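PDB 6EHD: OmpT protein from Vibrio cholerae serotype O1, which probably forms a general diffusion porin, a beta-barrel channel that lets small solutes and ions cross the outer membrane. Local coordinates for residues V46-F58 against V68-K81. The protein carries 1 engineered substitution. Residues are numbered along the deposited sequence; the frame is centred on the assembly and turned at random.
Sequences VNDSLALQGKVEF and VRNHILGVKTNFGK. With C8E ((hydroxyethyloxy)tri(ethyloxy)octane), chain C.
Glu57 and Arg69 meet edge to edge, their chains crossing obliquely while carboxylate and guanidinium lie nearly coplanar, 8° apart. Arg69 NE points straight at Glu57 OE1, 2.9 Å away, and takes the anti lone pair of that oxygen. A bend in the arginine chain (chi3 61°) brings NE, rather than the terminal nitrogens, to the carboxylate. A water joins Glu57 OE1 to Arg69 NH1, while Tyr14 OH binds Glu57 OE2 and Asp303 pairs with Arg69 NH2, so partners on several sides fix the rotation of both groups. Beneath them a classic bulge lets Arg69 and Asn70 share Glu57: Arg69 N reaches Glu57 O at 2.6 Å, whereas the bond from Asn70 N is weak.

Farther along the same face, the missing side chain of Gly74 leaves room for Gln53 OE1, where the extended Lys81 arrives, crossing Gln53 at about a right angle. Its NZ sits 2.8 Å from Gln53 OE1, well above the carbonyl plane; Asp41 holds Gln53 NE2. The other face is mostly apolar: Leu50 CD1 lies 3.9 Å from Val75 CG1, and Phe58 CE1 is 4.0 Å from Val68 CG2. Near the turns, Asn78 ND2 donates to Ser49 OG (3.0 Å), tilted from its amide plane. Paired backbone bonds from Ala51-Lys76 to Lys55-Ile72 join the strands, and side chains alternate between a largely polar face and a mostly apolar one, as in the antiparallel hairpins of a porin beta-barrel wall.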
ATOM      1  N   VAL A  46       3.892  17.739  25.647  1.00 38.81           N
ATOM      2  CA  VAL A  46       4.550  17.923  26.999  1.00 40.01           C
ATOM      3  C   VAL A  46       5.220  19.290  26.984  1.00 46.86           C
ATOM      4  O   VAL A  46       4.966  20.112  27.847  1.00 50.67           O
ATOM      5  CB  VAL A  46       5.529  16.775  27.309  1.00 36.80           C
ATOM      6  CG1 VAL A  46       6.276  16.977  28.658  1.00 40.70           C
ATOM      7  CG2 VAL A  46       4.856  15.434  27.273  1.00 39.45           C
ATOM      8  N   ASN A  47       6.017  19.563  25.959  1.00 46.49           N
ATOM      9  CA  ASN A  47       6.541  20.884  25.675  1.00 48.57           C
ATOM     10  C   ASN A  47       6.979  21.042  24.206  1.00 57.22           C
ATOM     11  O   ASN A  47       6.760  20.152  23.400  1.00 51.73           O
ATOM     12  CB  ASN A  47       7.660  21.270  26.675  1.00 55.32           C
ATOM     13  CG  ASN A  47       8.859  20.348  26.652  1.00 60.44           C
ATOM     14  OD1 ASN A  47       9.227  19.767  25.622  1.00 47.79           O
ATOM     15  ND2 ASN A  47       9.523  20.258  27.794  1.00 64.32           N
ATOM     16  N   ASP A  48       7.544  22.206  23.878  1.00 57.22           N
ATOM     17  CA  ASP A  48       8.174  22.534  22.601  1.00 62.90           C
ATOM     18  C   ASP A  48       9.022  21.396  21.970  1.00 54.72           C
ATOM     19  O   ASP A  48       9.164  21.311  20.761  1.00 58.76           O
ATOM     20  CB  ASP A  48       9.131  23.745  22.833  1.00 75.09           C
ATOM     21  CG  ASP A  48       8.469  24.930  23.608  1.00 86.07           C
ATOM     22  OD1 ASP A  48       8.113  24.789  24.822  1.00 73.19           O
ATOM     23  OD2 ASP A  48       8.339  26.023  22.996  1.00 92.89           O
ATOM     24  N   SER A  49       9.636  20.587  22.822  1.00 44.51           N
ATOM     25  CA  SER A  49      10.561  19.541  22.443  1.00 47.21           C
ATOM     26  C   SER A  49      10.030  18.072  22.564  1.00 40.65           C
ATOM     27  O   SER A  49      10.795  17.131  22.355  1.00 37.92           O
ATOM     28  CB  SER A  49      11.828  19.706  23.310  1.00 50.63           C
ATOM     29  OG  SER A  49      12.539  20.861  22.898  1.00 59.58           O
ATOM     30  N   LEU A  50       8.775  17.856  22.937  1.00 37.45           N
ATOM     31  CA  LEU A  50       8.357  16.465  23.219  1.00 34.69           C
ATOM     32  C   LEU A  50       6.837  16.336  23.188  1.00 35.91           C
ATOM     33  O   LEU A  50       6.102  17.077  23.924  1.00 33.61           O
ATOM     34  CB  LEU A  50       8.852  16.035  24.612  1.00 34.71           C
ATOM     35  CG  LEU A  50       8.387  14.648  25.102  1.00 33.59           C
ATOM     36  CD1 LEU A  50       8.908  13.494  24.299  1.00 36.22           C
ATOM     37  CD2 LEU A  50       8.767  14.383  26.562  1.00 39.78           C
ATOM     38  N   ALA A  51       6.363  15.338  22.449  1.00 34.49           N
ATOM     39  CA  ALA A  51       4.919  14.996  22.411  1.00 32.55           C
ATOM     40  C   ALA A  51       4.696  13.478  22.370  1.00 31.57           C
ATOM     41  O   ALA A  51       5.551  12.736  21.930  1.00 30.09           O
ATOM     42  CB  ALA A  51       4.238  15.729  21.242  1.00 36.66           C
ATOM     43  N   LEU A  52       3.558  13.004  22.875  1.00 28.49           N
ATOM     44  CA  LEU A  52       3.214  11.600  22.965  1.00 28.21           C
ATOM     45  C   LEU A  52       1.876  11.336  22.158  1.00 28.92           C
ATOM     46  O   LEU A  52       1.021  12.228  22.064  1.00 34.96           O
ATOM     47  CB  LEU A  52       2.898  11.210  24.426  1.00 31.63           C
ATOM     48  CG  LEU A  52       4.030  11.506  25.430  1.00 34.66           C
ATOM     49  CD1 LEU A  52       3.566  11.320  26.884  1.00 36.64           C
ATOM     50  CD2 LEU A  52       5.207  10.608  25.136  1.00 38.14           C
ATOM     51  N   GLN A  53       1.756  10.141  21.648  1.00 28.16           N
ATOM     52  CA  GLN A  53       0.614   9.688  20.862  1.00 28.81           C
ATOM     53  C   GLN A  53       0.254   8.283  21.246  1.00 30.09           C
ATOM     54  O   GLN A  53       1.098   7.402  21.421  1.00 27.62           O
ATOM     55  CB  GLN A  53       0.912   9.770  19.323  1.00 29.67           C
ATOM     56  CG  GLN A  53      -0.225   9.196  18.452  1.00 30.43           C
ATOM     57  CD  GLN A  53       0.158   9.020  16.953  1.00 38.26           C
ATOM     58  OE1 GLN A  53       1.355   8.797  16.604  1.00 33.01           O
ATOM     59  NE2 GLN A  53      -0.869   9.143  16.055  1.00 35.54           N
ATOM     60  N   GLY A  54      -1.053   8.038  21.366  1.00 26.53           N
ATOM     61  CA  GLY A  54      -1.556   6.671  21.506  1.00 27.45           C
ATOM     62  C   GLY A  54      -2.748   6.506  20.484  1.00 32.10           C
ATOM     63  O   GLY A  54      -3.663   7.253  20.530  1.00 31.60           O
ATOM     64  N   LYS A  55      -2.678   5.527  19.603  1.00 28.67           N
ATOM     65  CA  LYS A  55      -3.712   5.340  18.505  1.00 28.47           C
ATOM     66  C   LYS A  55      -4.109   3.890  18.398  1.00 29.53           C
ATOM     67  O   LYS A  55      -3.250   2.996  18.403  1.00 29.50           O
ATOM     68  CB  LYS A  55      -3.120   5.893  17.180  1.00 31.56           C
ATOM     69  CG  LYS A  55      -4.062   5.846  15.977  1.00 32.90           C
ATOM     70  CD  LYS A  55      -3.443   6.609  14.751  1.00 37.07           C
ATOM     71  CE  LYS A  55      -4.296   6.458  13.490  1.00 44.05           C
ATOM     72  NZ  LYS A  55      -3.748   7.300  12.399  1.00 44.02           N
ATOM     73  N   VAL A  56      -5.417   3.590  18.189  1.00 25.27           N
ATOM     74  CA  VAL A  56      -5.803   2.265  17.933  1.00 26.63           C
ATOM     75  C   VAL A  56      -6.962   2.337  16.870  1.00 28.51           C
ATOM     76  O   VAL A  56      -7.718   3.266  16.906  1.00 28.82           O
ATOM     77  CB  VAL A  56      -6.263   1.561  19.242  1.00 35.68           C
ATOM     78  CG1 VAL A  56      -7.398   2.288  19.883  1.00 39.00           C
ATOM     79  CG2 VAL A  56      -6.579   0.102  18.992  1.00 37.24           C
ATOM     80  N   GLU A  57      -6.927   1.416  15.937  1.00 29.36           N
ATOM     81  CA  GLU A  57      -7.887   1.374  14.803  1.00 27.99           C
ATOM     82  C   GLU A  57      -8.397  -0.005  14.674  1.00 29.42           C
ATOM     83  O   GLU A  57      -7.598  -0.979  14.605  1.00 28.88           O
ATOM     84  CB  GLU A  57      -7.160   1.777  13.507  1.00 28.50           C
ATOM     85  CG  GLU A  57      -8.147   1.978  12.270  1.00 27.40           C
ATOM     86  CD  GLU A  57      -7.414   2.571  11.003  1.00 28.72           C
ATOM     87  OE1 GLU A  57      -7.227   1.822  10.036  1.00 30.33           O
ATOM     88  OE2 GLU A  57      -7.069   3.777  11.065  1.00 30.88           O
ATOM     89  N   PHE A  58      -9.722  -0.144  14.552  1.00 29.82           N
ATOM     90  CA  PHE A  58     -10.366  -1.439  14.405  1.00 28.81           C
ATOM     91  C   PHE A  58     -11.127  -1.557  13.015  1.00 32.90           C
ATOM     92  O   PHE A  58     -11.549  -0.553  12.440  1.00 28.80           O
ATOM     93  CB  PHE A  58     -11.478  -1.565  15.460  1.00 32.73           C
ATOM     94  CG  PHE A  58     -10.991  -1.448  16.895  1.00 34.80           C
ATOM     95  CD1 PHE A  58     -10.557  -2.586  17.588  1.00 43.16           C
ATOM     96  CD2 PHE A  58     -11.005  -0.219  17.542  1.00 40.79           C
ATOM     97  CE1 PHE A  58     -10.125  -2.494  18.921  1.00 41.29           C
ATOM     98  CE2 PHE A  58     -10.563  -0.124  18.897  1.00 45.10           C
ATOM     99  CZ  PHE A  58     -10.120  -1.272  19.549  1.00 40.59           C
ATOM    100  N   VAL A  68      -8.188  -5.749  15.493  1.00 36.50           N
ATOM    101  CA  VAL A  68      -7.290  -4.574  15.572  1.00 34.80           C
ATOM    102  C   VAL A  68      -6.509  -4.406  14.271  1.00 34.40           C
ATOM    103  O   VAL A  68      -5.808  -5.351  13.823  1.00 35.89           O
ATOM    104  CB  VAL A  68      -6.265  -4.764  16.722  1.00 36.48           C
ATOM    105  CG1 VAL A  68      -5.325  -3.551  16.760  1.00 36.34           C
ATOM    106  CG2 VAL A  68      -7.037  -4.861  18.041  1.00 41.68           C
ATOM    107  N   ARG A  69      -6.635  -3.238  13.628  1.00 32.03           N
ATOM    108  CA  ARG A  69      -5.874  -2.997  12.354  1.00 33.02           C
ATOM    109  C   ARG A  69      -4.483  -2.417  12.637  1.00 30.40           C
ATOM    110  O   ARG A  69      -3.485  -2.826  12.010  1.00 32.18           O
ATOM    111  CB  ARG A  69      -6.639  -2.017  11.383  1.00 33.97           C
ATOM    112  CG  ARG A  69      -7.711  -2.753  10.560  1.00 39.21           C
ATOM    113  CD  ARG A  69      -8.647  -1.717   9.879  1.00 39.38           C
ATOM    114  NE  ARG A  69      -8.014  -0.785   8.943  1.00 36.27           N
ATOM    115  CZ  ARG A  69      -7.757  -1.017   7.660  1.00 36.03           C
ATOM    116  NH1 ARG A  69      -7.232  -0.063   6.925  1.00 36.93           N
ATOM    117  NH2 ARG A  69      -7.995  -2.175   7.102  1.00 39.53           N
ATOM    118  N   ASN A  70      -4.462  -1.396  13.510  1.00 30.41           N
ATOM    119  CA  ASN A  70      -3.200  -0.732  13.976  1.00 28.06           C
ATOM    120  C   ASN A  70      -3.317  -0.507  15.474  1.00 29.68           C
ATOM    121  O   ASN A  70      -4.420  -0.228  15.965  1.00 27.56           O
ATOM    122  CB  ASN A  70      -3.053   0.655  13.345  1.00 28.72           C
ATOM    123  CG  ASN A  70      -2.273   0.642  11.960  1.00 32.50           C
ATOM    124  OD1 ASN A  70      -1.832   1.687  11.554  1.00 36.56           O
ATOM    125  ND2 ASN A  70      -2.073  -0.498  11.316  1.00 30.18           N
ATOM    126  N   HIS A  71      -2.152  -0.476  16.166  1.00 28.09           N
ATOM    127  CA  HIS A  71      -2.098  -0.153  17.616  1.00 29.09           C
ATOM    128  C   HIS A  71      -0.687   0.426  17.888  1.00 26.51           C
ATOM    129  O   HIS A  71       0.318  -0.271  17.712  1.00 30.99           O
ATOM    130  CB  HIS A  71      -2.359  -1.454  18.412  1.00 32.25           C
ATOM    131  CG  HIS A  71      -2.464  -1.264  19.900  1.00 39.13           C
ATOM    132  ND1 HIS A  71      -2.638  -2.322  20.777  1.00 52.54           N
ATOM    133  CD2 HIS A  71      -2.386  -0.153  20.674  1.00 48.53           C
ATOM    134  CE1 HIS A  71      -2.665  -1.871  22.021  1.00 46.59           C
ATOM    135  NE2 HIS A  71      -2.542  -0.556  21.988  1.00 44.89           N
ATOM    136  N   ILE A  72      -0.656   1.704  18.219  1.00 27.30           N
ATOM    137  CA  ILE A  72       0.568   2.499  18.149  1.00 30.89           C
ATOM    138  C   ILE A  72       0.776   3.297  19.444  1.00 32.57           C
ATOM    139  O   ILE A  72      -0.153   3.961  19.943  1.00 30.81           O
ATOM    140  CB  ILE A  72       0.483   3.503  16.942  1.00 31.33           C
ATOM    141  CG1 ILE A  72       0.239   2.752  15.640  1.00 33.99           C
ATOM    142  CG2 ILE A  72       1.774   4.259  16.757  1.00 34.39           C
ATOM    143  CD1 ILE A  72      -0.004   3.636  14.390  1.00 34.39           C
ATOM    144  N   LEU A  73       2.034   3.306  19.919  1.00 30.67           N
ATOM    145  CA  LEU A  73       2.546   4.293  20.855  1.00 31.39           C
ATOM    146  C   LEU A  73       3.655   5.124  20.191  1.00 30.83           C
ATOM    147  O   LEU A  73       4.619   4.570  19.710  1.00 30.38           O
ATOM    148  CB  LEU A  73       3.135   3.487  22.067  1.00 37.24           C
ATOM    149  CG  LEU A  73       3.063   4.161  23.413  1.00 52.59           C
ATOM    150  CD1 LEU A  73       3.376   3.143  24.533  1.00 60.73           C
ATOM    151  CD2 LEU A  73       4.006   5.345  23.420  1.00 53.18           C
ATOM    152  N   GLY A  74       3.522   6.427  20.206  1.00 27.71           N
ATOM    153  CA  GLY A  74       4.385   7.339  19.506  1.00 33.09           C
ATOM    154  C   GLY A  74       5.059   8.383  20.423  1.00 33.70           C
ATOM    155  O   GLY A  74       4.425   8.914  21.354  1.00 29.10           O
ATOM    156  N   VAL A  75       6.303   8.730  20.074  1.00 30.05           N
ATOM    157  CA  VAL A  75       7.103   9.695  20.800  1.00 28.34           C
ATOM    158  C   VAL A  75       7.737  10.645  19.796  1.00 30.24           C
ATOM    159  O   VAL A  75       8.609  10.212  19.034  1.00 30.53           O
ATOM    160  CB  VAL A  75       8.230   9.005  21.650  1.00 32.00           C
ATOM    161  CG1 VAL A  75       8.916  10.079  22.461  1.00 33.82           C
ATOM    162  CG2 VAL A  75       7.648   7.910  22.527  1.00 41.79           C
ATOM    163  N   LYS A  76       7.342  11.897  19.810  1.00 29.66           N
ATOM    164  CA  LYS A  76       7.879  12.890  18.923  1.00 35.92           C
ATOM    165  C   LYS A  76       8.842  13.854  19.658  1.00 36.88           C
ATOM    166  O   LYS A  76       8.458  14.475  20.638  1.00 35.55           O
ATOM    167  CB  LYS A  76       6.712  13.693  18.292  1.00 38.99           C
ATOM    168  CG  LYS A  76       7.171  14.762  17.293  1.00 50.49           C
ATOM    169  CD  LYS A  76       6.086  15.154  16.278  1.00 55.23           C
ATOM    170  CE  LYS A  76       6.635  16.026  15.143  1.00 55.43           C
ATOM    171  NZ  LYS A  76       6.892  17.407  15.617  1.00 64.92           N
ATOM    172  N   THR A  77      10.025  14.031  19.101  1.00 33.09           N
ATOM    173  CA  THR A  77      11.170  14.771  19.672  1.00 36.75           C
ATOM    174  C   THR A  77      11.835  15.622  18.601  1.00 47.29           C
ATOM    175  O   THR A  77      11.581  15.443  17.383  1.00 37.62           O
ATOM    176  CB  THR A  77      12.312  13.846  20.159  1.00 35.49           C
ATOM    177  OG1 THR A  77      13.092  13.301  19.061  1.00 35.10           O
ATOM    178  CG2 THR A  77      11.842  12.661  20.944  1.00 41.50           C
ATOM    179  N   ASN A  78      12.764  16.480  19.020  1.00 42.84           N
ATOM    180  CA  ASN A  78      13.546  17.258  18.063  1.00 43.96           C
ATOM    181  C   ASN A  78      14.486  16.427  17.140  1.00 39.02           C
ATOM    182  O   ASN A  78      14.977  16.981  16.179  1.00 47.31           O
ATOM    183  CB  ASN A  78      14.393  18.330  18.808  1.00 46.80           C
ATOM    184  CG  ASN A  78      13.562  19.414  19.404  1.00 46.00           C
ATOM    185  OD1 ASN A  78      12.472  19.767  18.895  1.00 52.87           O
ATOM    186  ND2 ASN A  78      14.077  19.992  20.500  1.00 54.53           N
ATOM    187  N   PHE A  79      14.765  15.163  17.438  1.00 34.70           N
ATOM    188  CA  PHE A  79      15.580  14.324  16.601  1.00 41.20           C
ATOM    189  C   PHE A  79      14.743  13.284  15.797  1.00 34.30           C
ATOM    190  O   PHE A  79      15.305  12.323  15.248  1.00 35.39           O
ATOM    191  CB  PHE A  79      16.761  13.663  17.334  1.00 53.09           C
ATOM    192  CG  PHE A  79      16.458  13.076  18.682  1.00 62.58           C
ATOM    193  CD1 PHE A  79      16.453  13.890  19.834  1.00 66.88           C
ATOM    194  CD2 PHE A  79      16.321  11.676  18.847  1.00 73.84           C
ATOM    195  CE1 PHE A  79      16.226  13.331  21.099  1.00 70.36           C
ATOM    196  CE2 PHE A  79      16.103  11.112  20.122  1.00 71.90           C
ATOM    197  CZ  PHE A  79      16.056  11.946  21.243  1.00 70.51           C
ATOM    198  N   GLY A  80      13.446  13.533  15.700  1.00 33.31           N
ATOM    199  CA  GLY A  80      12.530  12.665  14.918  1.00 33.11           C
ATOM    200  C   GLY A  80      11.387  12.078  15.751  1.00 37.28           C
ATOM    201  O   GLY A  80      11.398  12.201  17.019  1.00 31.94           O
ATOM    202  N   LYS A  81      10.476  11.358  15.080  1.00 28.86           N
ATOM    203  CA  LYS A  81       9.377  10.668  15.735  1.00 28.83           C
ATOM    204  C   LYS A  81       9.614   9.189  15.669  1.00 30.94           C
ATOM    205  O   LYS A  81       9.890   8.644  14.580  1.00 29.73           O
ATOM    206  CB  LYS A  81       8.011  11.077  15.101  1.00 30.92           C
ATOM    207  CG  LYS A  81       6.805  10.383  15.754  1.00 31.42           C
ATOM    208  CD  LYS A  81       5.486  10.793  15.103  1.00 36.25           C
ATOM    209  CE  LYS A  81       4.348  10.289  16.001  1.00 40.79           C
ATOM    210  NZ  LYS A  81       3.052  10.782  15.481  1.00 47.27           N
TER
HETATM  211  C14 C8E C 402       9.869  18.582  17.394  1.00 59.77           C
HETATM  212  O15 C8E C 402       8.944  17.988  18.327  1.00 56.82           O
HETATM  213  C16 C8E C 402       7.883  18.890  18.593  1.00 56.67           C
HETATM  214  C17 C8E C 402       6.958  18.539  19.763  1.00 55.28           C
HETATM  215  O18 C8E C 402       5.593  18.615  19.309  1.00 62.89           O
HETATM  216  C19 C8E C 402       4.996  19.919  19.322  1.00 65.71           C
HETATM  217  O   HOH W   1      11.340  22.008  19.404  1.00 67.00           O
HETATM  218  O   HOH W   2      13.427  16.606  21.616  1.00 43.24           O
HETATM  219  O   HOH W   3      -5.529   2.240   8.060  1.00 38.12           O